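Local coordinates for protein phosphoribosylformylglycinamidine synthase 2 (Thermus thermophilus, PDB 3VIU) that belongs to the AIR synthase-related (PurM-like) family, carries two such units in one chain, and holds bound ADP and a magnesium ion, at residues R16-R21 with V36-H41; H89-E94 with P171-M176; E393-L398 with L704-E709; L124-P129 with Y136-V141. One frame throughout, in Å; residues are numbered along the deposited sequence.

Interaction 1 (R16-R21 with V36-H41)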
# COMPACT_ATOMS: atom_id res chain seq x y z
N ARG A 16 -19.73 -13.37 26.89
CA ARG A 16 -19.47 -13.83 28.24
C ARG A 16 -18.20 -13.16 28.77
O ARG A 16 -18.09 -12.86 29.96
CB ARG A 16 -19.31 -15.35 28.27
CG ARG A 16 -19.48 -15.94 29.66
CD ARG A 16 -20.89 -15.65 30.17
NE ARG A 16 -21.89 -16.38 29.40
CZ ARG A 16 -23.14 -15.97 29.20
NH1 ARG A 16 -23.97 -16.72 28.48
NH2 ARG A 16 -23.56 -14.82 29.70
N GLU A 17 -17.24 -12.93 27.87
CA GLU A 17 -15.99 -12.30 28.27
C GLU A 17 -16.19 -10.82 28.57
O GLU A 17 -15.48 -10.25 29.40
CB GLU A 17 -14.93 -12.47 27.18
CG GLU A 17 -13.51 -12.26 27.69
CD GLU A 17 -12.45 -12.70 26.70
OE1 GLU A 17 -12.56 -13.83 26.17
OE2 GLU A 17 -11.50 -11.92 26.46
N ILE A 18 -17.16 -10.21 27.91
CA ILE A 18 -17.46 -8.80 28.12
C ILE A 18 -18.11 -8.57 29.48
O ILE A 18 -17.86 -7.55 30.12
CB ILE A 18 -18.39 -8.25 27.01
CG1 ILE A 18 -17.64 -8.24 25.67
CG2 ILE A 18 -18.86 -6.84 27.37
CD1 ILE A 18 -18.49 -7.82 24.50
N VAL A 19 -18.94 -9.52 29.92
CA VAL A 19 -19.60 -9.37 31.21
C VAL A 19 -18.60 -9.56 32.34
O VAL A 19 -18.77 -9.01 33.43
CB VAL A 19 -20.77 -10.37 31.38
CG1 VAL A 19 -21.70 -10.30 30.17
CG2 VAL A 19 -20.25 -11.77 31.59
N GLN A 20 -17.54 -10.33 32.08
CA GLN A 20 -16.53 -10.56 33.10
C GLN A 20 -15.45 -9.48 33.10
O GLN A 20 -14.62 -9.43 34.00
CB GLN A 20 -15.91 -11.96 32.93
CG GLN A 20 -15.42 -12.29 31.53
CD GLN A 20 -15.08 -13.77 31.36
OE1 GLN A 20 -15.94 -14.64 31.52
NE2 GLN A 20 -13.82 -14.05 31.04
N ARG A 21 -15.47 -8.62 32.09
CA ARG A 21 -14.51 -7.52 32.02
C ARG A 21 -15.17 -6.29 32.63
O ARG A 21 -14.49 -5.37 33.08
CB ARG A 21 -14.14 -7.20 30.57
CG ARG A 21 -13.48 -8.32 29.78
CD ARG A 21 -12.01 -8.52 30.12
NE ARG A 21 -11.31 -9.04 28.95
CZ ARG A 21 -11.07 -8.33 27.85
NH1 ARG A 21 -11.46 -7.07 27.78
NH2 ARG A 21 -10.46 -8.89 26.81
N VAL A 36 -18.72 -3.30 17.55
CA VAL A 36 -17.85 -2.62 16.59
C VAL A 36 -16.37 -2.64 16.96
O VAL A 36 -15.51 -2.86 16.10
CB VAL A 36 -18.31 -1.16 16.37
CG1 VAL A 36 -17.41 -0.47 15.33
CG2 VAL A 36 -19.76 -1.14 15.90
N MSE A 37 -16.05 -2.41 18.23
CA MSE A 37 -14.65 -2.40 18.65
C MSE A 37 -14.01 -3.79 18.67
O MSE A 37 -12.79 -3.91 18.58
CB MSE A 37 -14.51 -1.76 20.04
CG MSE A 37 -14.74 -0.25 20.04
SE MSE A 37 -13.44 0.73 18.94
CE MSE A 37 -11.95 0.76 20.18
N TRP A 38 -14.84 -4.82 18.77
CA TRP A 38 -14.36 -6.19 18.80
C TRP A 38 -14.47 -6.92 17.45
O TRP A 38 -14.16 -8.11 17.35
CB TRP A 38 -15.10 -6.97 19.89
CG TRP A 38 -14.49 -6.77 21.24
CD1 TRP A 38 -13.78 -5.69 21.67
CD2 TRP A 38 -14.53 -7.69 22.34
NE1 TRP A 38 -13.36 -5.88 22.97
CE2 TRP A 38 -13.81 -7.10 23.40
CE3 TRP A 38 -15.10 -8.96 22.53
CZ2 TRP A 38 -13.64 -7.74 24.64
CZ3 TRP A 38 -14.94 -9.59 23.76
CH2 TRP A 38 -14.21 -8.97 24.80
N SER A 39 -14.92 -6.20 16.43
CA SER A 39 -15.05 -6.78 15.09
C SER A 39 -13.63 -6.96 14.54
O SER A 39 -12.72 -6.24 14.96
CB SER A 39 -15.86 -5.85 14.18
OG SER A 39 -15.13 -4.67 13.87
N GLU A 40 -13.44 -7.88 13.61
CA GLU A 40 -12.10 -8.11 13.07
C GLU A 40 -11.48 -6.83 12.52
O GLU A 40 -10.28 -6.62 12.64
CB GLU A 40 -12.12 -9.17 11.97
CG GLU A 40 -10.72 -9.63 11.55
CD GLU A 40 -10.08 -10.58 12.55
OE1 GLU A 40 -8.84 -10.69 12.57
OE2 GLU A 40 -10.83 -11.23 13.32
N HIS A 41 -12.31 -5.98 11.91
CA HIS A 41 -11.83 -4.73 11.32
C HIS A 41 -11.02 -3.91 12.32
O HIS A 41 -9.92 -3.47 12.02
CB HIS A 41 -13.00 -3.89 10.80
CG HIS A 41 -12.57 -2.65 10.08
ND1 HIS A 41 -12.15 -2.65 8.77
CD2 HIS A 41 -12.44 -1.37 10.51
CE1 HIS A 41 -11.77 -1.44 8.42
NE2 HIS A 41 -11.94 -0.64 9.46

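Interaction 2 (H89-E94 with P171-M176). With PO4 (phosphate ion), chain C.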
# COMPACT_ATOMS: atom_id res chain seq x y z
N HIS A 89 -14.75 -4.02 0.85
CA HIS A 89 -16.20 -4.20 0.88
C HIS A 89 -16.98 -2.95 0.46
O HIS A 89 -17.91 -3.03 -0.33
CB HIS A 89 -16.65 -4.68 2.26
CG HIS A 89 -16.19 -6.07 2.59
ND1 HIS A 89 -16.73 -7.19 1.99
CD2 HIS A 89 -15.21 -6.52 3.41
CE1 HIS A 89 -16.11 -8.27 2.43
NE2 HIS A 89 -15.18 -7.89 3.29
N PRO A 90 -16.60 -1.77 0.97
CA PRO A 90 -17.33 -0.57 0.58
C PRO A 90 -17.15 -0.21 -0.90
O PRO A 90 -18.08 0.30 -1.53
CB PRO A 90 -16.79 0.50 1.53
CG PRO A 90 -15.40 0.01 1.82
CD PRO A 90 -15.60 -1.47 2.01
N SER A 91 -15.97 -0.46 -1.46
CA SER A 91 -15.74 -0.15 -2.87
C SER A 91 -16.57 -1.09 -3.73
O SER A 91 -16.97 -0.75 -4.84
CB SER A 91 -14.26 -0.26 -3.22
OG SER A 91 -13.56 0.84 -2.69
N ALA A 92 -16.81 -2.28 -3.20
CA ALA A 92 -17.61 -3.28 -3.88
C ALA A 92 -19.08 -2.84 -4.00
O ALA A 92 -19.71 -3.05 -5.04
CB ALA A 92 -17.53 -4.60 -3.13
N VAL A 93 -19.63 -2.22 -2.95
CA VAL A 93 -21.03 -1.81 -3.00
C VAL A 93 -21.23 -0.53 -3.79
O VAL A 93 -22.29 -0.31 -4.38
CB VAL A 93 -21.65 -1.65 -1.56
CG1 VAL A 93 -21.30 -2.85 -0.70
CG2 VAL A 93 -21.17 -0.37 -0.91
N GLU A 94 -20.22 0.32 -3.79
CA GLU A 94 -20.27 1.59 -4.51
C GLU A 94 -18.81 2.01 -4.70
O GLU A 94 -18.22 2.64 -3.83
CB GLU A 94 -21.05 2.63 -3.70
CG GLU A 94 -21.69 3.73 -4.54
CD GLU A 94 -20.69 4.77 -5.01
OE1 GLU A 94 -20.88 5.97 -4.69
OE2 GLU A 94 -19.73 4.40 -5.71
N PRO A 171 -13.49 -7.49 -5.06
CA PRO A 171 -12.41 -6.66 -5.58
C PRO A 171 -11.61 -6.06 -4.43
O PRO A 171 -12.06 -6.07 -3.27
CB PRO A 171 -13.15 -5.61 -6.41
CG PRO A 171 -14.42 -5.44 -5.63
CD PRO A 171 -14.80 -6.87 -5.32
N LEU A 172 -10.43 -5.54 -4.73
CA LEU A 172 -9.62 -4.94 -3.68
C LEU A 172 -9.24 -3.51 -4.04
O LEU A 172 -8.91 -3.21 -5.18
CB LEU A 172 -8.34 -5.74 -3.45
CG LEU A 172 -8.42 -7.19 -2.96
CD1 LEU A 172 -7.02 -7.70 -2.71
CD2 LEU A 172 -9.25 -7.27 -1.68
N VAL A 173 -9.31 -2.65 -3.04
CA VAL A 173 -8.94 -1.26 -3.22
C VAL A 173 -8.17 -0.82 -1.98
O VAL A 173 -8.74 -0.62 -0.91
CB VAL A 173 -10.17 -0.35 -3.40
CG1 VAL A 173 -9.71 1.08 -3.65
CG2 VAL A 173 -11.03 -0.86 -4.55
N ASN A 174 -6.85 -0.71 -2.13
CA ASN A 174 -5.99 -0.29 -1.03
C ASN A 174 -5.32 1.02 -1.43
O ASN A 174 -4.90 1.20 -2.59
CB ASN A 174 -4.92 -1.35 -0.75
CG ASN A 174 -5.47 -2.55 0.00
OD1 ASN A 174 -6.57 -3.03 -0.27
ND2 ASN A 174 -4.68 -3.06 0.95
N ALA A 175 -5.21 1.95 -0.50
CA ALA A 175 -4.58 3.22 -0.80
C ALA A 175 -3.41 3.46 0.15
O ALA A 175 -3.53 3.32 1.36
CB ALA A 175 -5.58 4.36 -0.69
N MSE A 176 -2.27 3.82 -0.43
CA MSE A 176 -1.09 4.10 0.35
C MSE A 176 -0.84 5.60 0.31
O MSE A 176 -1.09 6.24 -0.70
CB MSE A 176 0.10 3.35 -0.24
CG MSE A 176 1.40 3.53 0.51
SE MSE A 176 2.83 2.59 -0.42
CE MSE A 176 4.36 3.29 0.53
P PO4 C . -12.27 -3.73 4.29
O1 PO4 C . -11.26 -3.24 3.32
O2 PO4 C . -13.49 -4.15 3.56
O3 PO4 C . -11.71 -4.88 5.03
O4 PO4 C . -12.61 -2.63 5.24

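Interaction 3 (E393-L398 with L704-E709)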
# COMPACT_ATOMS: atom_id res chain seq x y z
N GLU A 393 5.17 -12.75 -32.13
CA GLU A 393 3.82 -12.41 -31.73
C GLU A 393 3.54 -12.48 -30.23
O GLU A 393 2.67 -11.78 -29.72
CB GLU A 393 2.82 -13.27 -32.51
CG GLU A 393 1.72 -12.44 -33.16
CD GLU A 393 0.36 -12.68 -32.53
OE1 GLU A 393 -0.49 -11.76 -32.57
OE2 GLU A 393 0.15 -13.80 -32.01
N VAL A 394 4.28 -13.32 -29.52
CA VAL A 394 4.09 -13.42 -28.08
C VAL A 394 4.38 -12.10 -27.37
O VAL A 394 3.65 -11.70 -26.45
CB VAL A 394 4.95 -14.54 -27.47
CG1 VAL A 394 5.05 -14.37 -25.95
CG2 VAL A 394 4.32 -15.89 -27.79
N LEU A 395 5.45 -11.41 -27.77
CA LEU A 395 5.79 -10.14 -27.14
C LEU A 395 4.69 -9.11 -27.38
O LEU A 395 4.33 -8.36 -26.48
CB LEU A 395 7.12 -9.61 -27.68
CG LEU A 395 7.50 -8.19 -27.25
CD1 LEU A 395 7.58 -8.10 -25.73
CD2 LEU A 395 8.82 -7.79 -27.88
N ARG A 396 4.15 -9.08 -28.60
CA ARG A 396 3.08 -8.14 -28.93
C ARG A 396 1.82 -8.50 -28.15
O ARG A 396 1.10 -7.61 -27.69
CB ARG A 396 2.77 -8.15 -30.44
CG ARG A 396 3.85 -7.53 -31.33
CD ARG A 396 3.32 -7.18 -32.72
NE ARG A 396 3.02 -8.36 -33.53
CZ ARG A 396 3.89 -8.96 -34.34
NH1 ARG A 396 5.12 -8.47 -34.47
NH2 ARG A 396 3.54 -10.04 -35.01
N ARG A 397 1.56 -9.79 -27.98
CA ARG A 397 0.38 -10.22 -27.25
C ARG A 397 0.49 -9.92 -25.75
O ARG A 397 -0.51 -9.61 -25.10
CB ARG A 397 0.11 -11.71 -27.48
CG ARG A 397 -0.38 -12.02 -28.89
CD ARG A 397 -0.33 -13.51 -29.21
NE ARG A 397 -1.25 -14.33 -28.42
CZ ARG A 397 -1.22 -15.66 -28.37
NH1 ARG A 397 -0.30 -16.34 -29.06
NH2 ARG A 397 -2.10 -16.32 -27.63
N LEU A 398 1.71 -10.00 -25.21
CA LEU A 398 1.94 -9.71 -23.80
C LEU A 398 1.80 -8.22 -23.52
O LEU A 398 1.22 -7.82 -22.50
CB LEU A 398 3.33 -10.18 -23.37
CG LEU A 398 3.48 -11.68 -23.08
CD1 LEU A 398 4.94 -12.01 -22.83
CD2 LEU A 398 2.61 -12.06 -21.88
N LEU A 704 15.25 -11.67 -34.13
CA LEU A 704 13.85 -11.34 -33.88
C LEU A 704 13.86 -9.82 -33.92
O LEU A 704 14.78 -9.20 -33.40
CB LEU A 704 13.43 -11.84 -32.50
CG LEU A 704 13.43 -13.35 -32.26
CD1 LEU A 704 13.10 -13.63 -30.79
CD2 LEU A 704 12.43 -14.02 -33.18
N GLU A 705 12.84 -9.22 -34.52
CA GLU A 705 12.79 -7.76 -34.63
C GLU A 705 11.40 -7.13 -34.59
O GLU A 705 10.45 -7.65 -35.17
CB GLU A 705 13.51 -7.32 -35.90
CG GLU A 705 13.45 -5.83 -36.15
CD GLU A 705 14.50 -5.37 -37.15
OE1 GLU A 705 15.71 -5.43 -36.83
OE2 GLU A 705 14.11 -4.96 -38.26
N TRP A 706 11.31 -6.00 -33.92
CA TRP A 706 10.06 -5.24 -33.80
C TRP A 706 10.38 -3.75 -33.93
O TRP A 706 11.44 -3.30 -33.49
CB TRP A 706 9.42 -5.45 -32.44
CG TRP A 706 9.04 -6.84 -32.12
CD1 TRP A 706 7.82 -7.41 -32.28
CD2 TRP A 706 9.86 -7.82 -31.47
NE1 TRP A 706 7.81 -8.69 -31.77
CE2 TRP A 706 9.06 -8.96 -31.26
CE3 TRP A 706 11.19 -7.84 -31.05
CZ2 TRP A 706 9.54 -10.11 -30.65
CZ3 TRP A 706 11.67 -8.99 -30.44
CH2 TRP A 706 10.85 -10.11 -30.24
N SER A 707 9.48 -3.00 -34.55
CA SER A 707 9.69 -1.56 -34.66
C SER A 707 9.20 -1.01 -33.33
O SER A 707 8.34 -1.61 -32.68
CB SER A 707 8.87 -0.99 -35.82
OG SER A 707 7.48 -1.19 -35.59
N LEU A 708 9.73 0.13 -32.89
CA LEU A 708 9.27 0.68 -31.62
C LEU A 708 7.81 1.08 -31.75
O LEU A 708 7.07 1.11 -30.77
CB LEU A 708 10.12 1.89 -31.21
CG LEU A 708 11.63 1.66 -31.02
CD1 LEU A 708 12.18 2.74 -30.11
CD2 LEU A 708 11.90 0.29 -30.41
N GLU A 709 7.40 1.37 -32.97
CA GLU A 709 6.01 1.75 -33.22
C GLU A 709 5.01 0.66 -32.85
O GLU A 709 4.07 0.90 -32.10
CB GLU A 709 5.81 2.12 -34.69
CG GLU A 709 5.71 3.62 -34.97
CD GLU A 709 5.35 3.91 -36.42
OE1 GLU A 709 6.15 3.56 -37.31
OE2 GLU A 709 4.26 4.49 -36.66

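Interaction 4 (L124-P129 with Y136-V141)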
# COMPACT_ATOMS: atom_id res chain seq x y z
N LEU A 124 -4.85 -1.85 -6.78
CA LEU A 124 -6.15 -2.36 -7.22
C LEU A 124 -6.19 -3.77 -7.82
O LEU A 124 -5.31 -4.18 -8.58
CB LEU A 124 -6.75 -1.37 -8.23
CG LEU A 124 -6.66 0.11 -7.86
CD1 LEU A 124 -7.25 0.97 -8.96
CD2 LEU A 124 -7.40 0.36 -6.54
N ARG A 125 -7.25 -4.49 -7.48
CA ARG A 125 -7.48 -5.85 -7.94
C ARG A 125 -8.95 -6.02 -8.33
O ARG A 125 -9.84 -5.83 -7.51
CB ARG A 125 -7.13 -6.85 -6.84
CG ARG A 125 -5.67 -6.79 -6.39
CD ARG A 125 -4.74 -7.24 -7.52
NE ARG A 125 -3.36 -7.32 -7.07
CZ ARG A 125 -2.50 -6.31 -7.07
NH1 ARG A 125 -1.27 -6.51 -6.64
NH2 ARG A 125 -2.85 -5.11 -7.52
N PHE A 126 -9.19 -6.37 -9.59
CA PHE A 126 -10.53 -6.60 -10.12
C PHE A 126 -10.51 -7.89 -10.94
O PHE A 126 -9.43 -8.43 -11.23
CB PHE A 126 -10.95 -5.45 -11.04
CG PHE A 126 -10.93 -4.11 -10.39
CD1 PHE A 126 -11.76 -3.82 -9.32
CD2 PHE A 126 -10.08 -3.11 -10.86
CE1 PHE A 126 -11.76 -2.56 -8.72
CE2 PHE A 126 -10.06 -1.84 -10.28
CZ PHE A 126 -10.91 -1.57 -9.20
N GLY A 127 -11.69 -8.38 -11.32
CA GLY A 127 -11.77 -9.59 -12.12
C GLY A 127 -11.23 -9.31 -13.50
O GLY A 127 -10.71 -8.22 -13.73
N PRO A 128 -11.34 -10.25 -14.46
CA PRO A 128 -10.85 -10.09 -15.84
C PRO A 128 -11.40 -8.82 -16.48
O PRO A 128 -12.58 -8.53 -16.37
CB PRO A 128 -11.33 -11.36 -16.53
CG PRO A 128 -11.32 -12.36 -15.42
CD PRO A 128 -11.95 -11.58 -14.29
N PRO A 129 -10.54 -8.07 -17.19
CA PRO A 129 -10.88 -6.81 -17.87
C PRO A 129 -11.90 -6.85 -19.00
O PRO A 129 -12.29 -5.79 -19.49
CB PRO A 129 -9.53 -6.32 -18.35
CG PRO A 129 -8.87 -7.59 -18.76
CD PRO A 129 -9.20 -8.53 -17.60
N TYR A 136 -16.68 -1.68 -14.87
CA TYR A 136 -17.45 -0.77 -14.04
C TYR A 136 -16.67 -0.37 -12.78
O TYR A 136 -16.48 0.82 -12.51
CB TYR A 136 -18.78 -1.42 -13.64
CG TYR A 136 -19.64 -0.55 -12.74
CD1 TYR A 136 -20.41 0.49 -13.27
CD2 TYR A 136 -19.67 -0.76 -11.36
CE1 TYR A 136 -21.18 1.30 -12.45
CE2 TYR A 136 -20.43 0.05 -10.53
CZ TYR A 136 -21.18 1.08 -11.08
OH TYR A 136 -21.93 1.89 -10.26
N LEU A 137 -16.22 -1.35 -12.01
CA LEU A 137 -15.48 -1.08 -10.78
C LEU A 137 -14.23 -0.25 -11.03
O LEU A 137 -13.92 0.65 -10.26
CB LEU A 137 -15.13 -2.40 -10.08
CG LEU A 137 -16.36 -3.14 -9.53
CD1 LEU A 137 -16.02 -4.58 -9.13
CD2 LEU A 137 -16.89 -2.36 -8.35
N LEU A 138 -13.51 -0.57 -12.10
CA LEU A 138 -12.29 0.15 -12.45
C LEU A 138 -12.63 1.61 -12.72
O LEU A 138 -11.95 2.52 -12.25
CB LEU A 138 -11.65 -0.47 -13.70
CG LEU A 138 -10.14 -0.36 -13.95
CD1 LEU A 138 -9.88 -0.45 -15.46
CD2 LEU A 138 -9.59 0.93 -13.40
N LYS A 139 -13.69 1.84 -13.49
CA LYS A 139 -14.09 3.21 -13.79
C LYS A 139 -14.46 3.91 -12.50
O LYS A 139 -14.02 5.03 -12.25
CB LYS A 139 -15.26 3.23 -14.78
CG LYS A 139 -14.86 2.98 -16.23
CD LYS A 139 -16.07 2.60 -17.07
CE LYS A 139 -15.84 2.89 -18.54
NZ LYS A 139 -14.65 2.19 -19.06
N GLY A 140 -15.26 3.24 -11.67
CA GLY A 140 -15.69 3.81 -10.41
C GLY A 140 -14.58 4.22 -9.44
O GLY A 140 -14.52 5.39 -9.04
N VAL A 141 -13.69 3.29 -9.07
CA VAL A 141 -12.65 3.65 -8.11
C VAL A 141 -11.66 4.68 -8.63
O VAL A 141 -11.24 5.54 -7.86
CB VAL A 141 -11.87 2.40 -7.53
CG1 VAL A 141 -12.70 1.14 -7.63
CG2 VAL A 141 -10.53 2.24 -8.21

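Interaction 1 (R16-R21 with V36-H41)
Ile18 and Arg21 of helix 12-22 meet the indole of Trp38 in two different ways, one over a face and one at the rim. The isoleucine approaches from the direction opposite to the tryptophan side chain. Its CG1 methylene sits above the six-membered ring, 3.9 Å from the centroid and 26° off the normal, in a CH-pi contact. Because CG1 lies anti to the carbonyl carbon (chi1 -67°), that branch, with CD1 at its end, reaches the ring, and CD1 lies 4.0 Å from Trp38 CZ3, offset toward the rim. Arg21 instead comes to the edge: its NH1 lies near the indole plane, 3.9 Å from Trp38 CZ2. The two planes are steeply inclined, 60° apart, so CH2 of the tryptophan rises over one face of the guanidinium rather than stacking flat on it. Glu17 adds its CB at the same rim, 4.3 Å from Trp38 CH2. One turn apart on the helix, Arg21 NH2 and Glu17 OE2 form a salt bridge of 3.2 Å whose hydrogen-bond geometry is weak, and NH2 also donates to the carbonyl of Glu362. The indole is fixed at its other end, where NE1 donates to Ala359 O, and Phe34 meets it edge-to-face. Trp38 follows helix 28-37, and the next residue, Ser39, is the N-cap of helix 40-43, with its OG bonded to Val36 O at 2.9 Å. A tryptophan at the break between two helices, laid against a third, thus joins the helices of the formylglycinamide ribonucleotide amidotransferase linker domain.

Interaction 2 (H89-E94 with P171-M176)
Ser91 packs tightly on Val173, with CB of the serine 3.5 Å from CG2 of the valine. Both side chains leave their backbones toward the opposite segment, and CG2 faces the serine because it lies anti to the valine's carbonyl carbon while CG1 is anti to the backbone N (chi1 -177°). The serine hydroxyl is also close, its OG 3.6 Å from Val173 CG2, yet OG is hydrogen-bonded to His87 O, just ahead of the helix. Helix 88-93 follows strand 78-86, which pairs antiparallel with strand 172-182 in the mixed sheet of the first AIR synthase-related N-terminal domain; the contact folds the helix back on the neighbouring strand. Val173 N is hydrogen-bonded to Asn88 OD1, and the backbones of Val173 and His87 are also hydrogen-bonded. Packing is slacker one residue along the helix: Ala92 CB lies 4.1 Å from Pro171 CG, a single methyl near CG and CD of the proline. On the solvent side, the first side-chain bond of exposed His89 points away from segment 171-176. Its backbone N donates to O2 of a phosphate ion at 3.0 Å and 155°, and the same oxygen lies near the plane of the imidazole, at its CD2 edge. This ion, probably from the crystallisation liquor, is also held by Ser86 OG, Asn88 N and Ser525 OG, at the helix start where the dipole would probably favour an anion.

Interaction 3 (E393-L398 with L704-E709)
Strand 702-707, the outermost strand on its side of the seven-stranded mixed sheet of the second AIR synthase-related C-terminal domain, sends Trp706 against Leu395 and Arg396 of helix 391-399, so that the helix packs against the edge strand of the sheet. Leu395 supplies the apolar part. With CG anti to the backbone N (chi1 171°), its CD2 methyl lies squarely over the six-membered ring of Trp706, 3.5 Å from the centroid and only 10° off the normal, a close CH-pi contact. Leu395 CB follows at 3.9 Å from Trp706 CZ2. Leu695 of the adjoining strand 694-699 and Leu627 of helix 625-634 also touch the indole, whose NE1 is satisfied by Gln392 O in the first turn of the same helix as Leu395. Arg396 crosses the pyrrole part at a slant: its chain bends at chi3, bringing NH1 to 3.6 Å from Trp706 CD1, with guanidinium and indole planes 67° apart. That NH1 does not bond to the ring but to a carboxylate, forming a salt bridge with Glu710 OE1. The other oxygen of that carboxylate, OE2, accepts from the backbone N of Ser707, the N-cap of helix 708-723.

Interaction 4 (L124-P129 with Y136-V141)
Phe126 and Leu124, at the end of strand 116-126, bury their side chains against Leu137, Leu138 and Val141 of helix 132-152, within a beta-alpha-beta crossover whose second strand is 156-163. Arg125, between the two apolar strand residues, takes no part in the packing and forms a salt bridge with Asp160, while its NH2 donates to Leu124 O. The short strand and helix segments run nearly antiparallel, at 155°, with axes 9.3 Å apart, as expected where the chain leaves a strand and doubles back in a helix. Leu137 comes first. Its CB touches Phe126 CE1 at 3.6 Å, and its carbonyl carbon lies over one face of the phenyl ring, so backbone as well as side chain meets the aromatic surface. Leu138 continues over that face: its N stands 4.0 Å above the ring plane, offset toward the rim, and its CA is 3.7 Å from Phe126 CE2. The leucine side chain crosses the phenylalanine at about a right angle, its CG near CE2. The helix continues through Gly140, with Gly140 N bonded to Tyr136 O and Val141 N to Leu137 O. Val141 then reaches the ring from its edge, near the plane, with CG1 3.6 Å from Phe126 CZ; its chi1 of -24° departs from a staggered position. Val141 also touches Pro95 and Ala99 of helix 95-112, so this residue joins two helices to the sheet. Leu124 slides past the valine in the opposite direction, bringing its CD1 to 3.6 Å from Val141 CG2.

Interactions 2 and 4 form one continuous core, their centres about 10 Å apart on neighbouring strands of the same sheet: Leu172 N probably hydrogen-bonds to Arg125 O at 2.9 Å, Pro171 CB packs on Phe126 CD1 at 3.7 Å, and Val173 CG1 meets Leu124 CD2 at 3.8 Å. The valine therefore has Ser91 of interaction 2 and Leu124 of interaction 4 as neighbours. Interaction 1, in the linker domain, is centred about 26 Å from interaction 2 without touching it. The side chains of Trp38 and Val173 do not touch the bound ADP, lying about 12 Å and 14 Å from it. Interaction 3 lies across the chain's centre from interaction 1, their centres about 58 Å apart.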